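Local coordinates for protein vacuolar aminopeptidase 1 (Saccharomyces cerevisiae, PDB 5JGF) that removes N-terminal amino acids, preferably neutral or hydrophobic ones, from peptides in the vacuole as a dodecameric zinc aminopeptidase and is the major cargo of the cytoplasm-to-vacuole targeting pathway, at residues T63-T68 with L313-E318. Numbering follows the deposited sequence.
Sequences TIRNGT and LESVVE
T63 and V316 meet methyl against methyl, CG2 of T63 lying 4.1 Å from CG2 of V316, and this is the closer half of a small, buried contact. The T63 torsion sorts its two branches: OG1 stands anti to the backbone N (chi1 -173°) and hydrogen-bonds to the carbonyl oxygen of L44, while CG2 is left to meet the valine. The looser half belongs to R65. Its long side chain reaches for the helix, but NH2 stops 4.4 Å from CB of S315, which lies oblique to the guanidinium plane, and makes no polar bond to the serine. NH2 forms a salt bridge with E46 and NH1 bonds to the carbonyl oxygens of R305 and G310, while on this side G424 of a neighbouring subunit packs on R65 and its H332 on S315. Strands 58-65 and 69-76 form a beta hairpin, closed by a type I' turn over R65-T68 in which N66 ND2 also bonds to T68 OG1. The contact thus sets helix 312-324 against one face of the mixed sheet at strand 58-65; I64 packs on helix 25-38, while L313 rests on strand 289-295 and V317 on helix 331-336.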
# COMPACT_ATOMS: atom_id res chain seq x y z
N THR D 63 -39.88 14.61 43.04
CA THR D 63 -40.68 14.85 41.85
C THR D 63 -40.07 14.02 40.72
O THR D 63 -38.94 13.54 40.84
CB THR D 63 -40.68 16.35 41.46
OG1 THR D 63 -41.61 16.56 40.39
CG2 THR D 63 -39.29 16.81 41.01
N ILE D 64 -40.83 13.85 39.65
CA ILE D 64 -40.37 13.06 38.52
C ILE D 64 -40.68 13.77 37.22
O ILE D 64 -41.72 14.41 37.09
CB ILE D 64 -41.05 11.68 38.51
CG1 ILE D 64 -40.74 10.94 39.81
CG2 ILE D 64 -40.57 10.86 37.31
CD1 ILE D 64 -41.49 9.64 39.97
N ARG D 65 -39.76 13.68 36.27
CA ARG D 65 -39.95 14.28 34.97
C ARG D 65 -39.81 13.20 33.91
O ARG D 65 -38.87 12.41 33.96
CB ARG D 65 -38.91 15.38 34.72
CG ARG D 65 -38.99 15.98 33.31
CD ARG D 65 -37.92 17.03 33.09
NE ARG D 65 -38.10 18.18 33.97
CZ ARG D 65 -37.28 19.23 34.01
NH1 ARG D 65 -36.22 19.27 33.21
NH2 ARG D 65 -37.52 20.23 34.84
N ASN D 66 -40.76 13.14 32.98
CA ASN D 66 -40.72 12.17 31.89
C ASN D 66 -40.76 10.71 32.35
O ASN D 66 -40.66 9.80 31.53
CB ASN D 66 -39.45 12.41 31.06
CG ASN D 66 -39.54 11.81 29.66
OD1 ASN D 66 -40.38 12.21 28.86
ND2 ASN D 66 -38.67 10.84 29.37
N GLY D 67 -40.91 10.51 33.66
CA GLY D 67 -40.93 9.16 34.20
C GLY D 67 -39.55 8.51 34.23
O GLY D 67 -39.43 7.33 34.54
N THR D 68 -38.51 9.29 33.94
CA THR D 68 -37.14 8.77 33.90
C THR D 68 -36.11 9.69 34.55
O THR D 68 -34.91 9.40 34.52
CB THR D 68 -36.69 8.55 32.44
OG1 THR D 68 -36.72 9.80 31.74
CG2 THR D 68 -37.61 7.57 31.73
N LEU D 313 -32.46 19.61 38.75
CA LEU D 313 -31.86 19.96 40.04
C LEU D 313 -32.06 21.44 40.34
O LEU D 313 -32.55 21.80 41.42
CB LEU D 313 -30.36 19.65 40.03
CG LEU D 313 -29.58 20.18 41.24
CD1 LEU D 313 -30.02 19.47 42.51
CD2 LEU D 313 -28.09 19.96 41.00
N GLU D 314 -31.67 22.28 39.39
CA GLU D 314 -31.79 23.73 39.54
C GLU D 314 -33.26 24.11 39.76
O GLU D 314 -33.57 25.01 40.54
CB GLU D 314 -31.25 24.44 38.30
CG GLU D 314 -29.76 24.19 38.00
CD GLU D 314 -29.52 23.00 37.07
OE1 GLU D 314 -29.77 21.85 37.47
OE2 GLU D 314 -29.08 23.23 35.92
N SER D 315 -34.15 23.43 39.05
CA SER D 315 -35.58 23.69 39.17
C SER D 315 -36.08 23.39 40.58
O SER D 315 -36.79 24.19 41.18
CB SER D 315 -36.36 22.85 38.16
OG SER D 315 -37.76 23.02 38.35
N VAL D 316 -35.71 22.22 41.09
CA VAL D 316 -36.12 21.79 42.42
C VAL D 316 -35.67 22.80 43.47
O VAL D 316 -36.46 23.19 44.34
CB VAL D 316 -35.52 20.41 42.76
CG1 VAL D 316 -35.66 20.12 44.25
CG2 VAL D 316 -36.22 19.33 41.95
N VAL D 317 -34.42 23.23 43.40
CA VAL D 317 -33.90 24.19 44.37
C VAL D 317 -34.57 25.56 44.26
O VAL D 317 -34.85 26.19 45.28
CB VAL D 317 -32.37 24.35 44.23
CG1 VAL D 317 -31.86 25.45 45.15
CG2 VAL D 317 -31.68 23.03 44.58
N GLU D 318 -34.84 26.02 43.04
CA GLU D 318 -35.49 27.32 42.87
C GLU D 318 -36.95 27.27 43.32
O GLU D 318 -37.39 28.14 44.08
CB GLU D 318 -35.41 27.79 41.42
CG GLU D 318 -36.31 29.00 41.13
CD GLU D 318 -35.95 29.72 39.84
OE1 GLU D 318 -35.46 29.07 38.89
OE2 GLU D 318 -36.16 30.95 39.77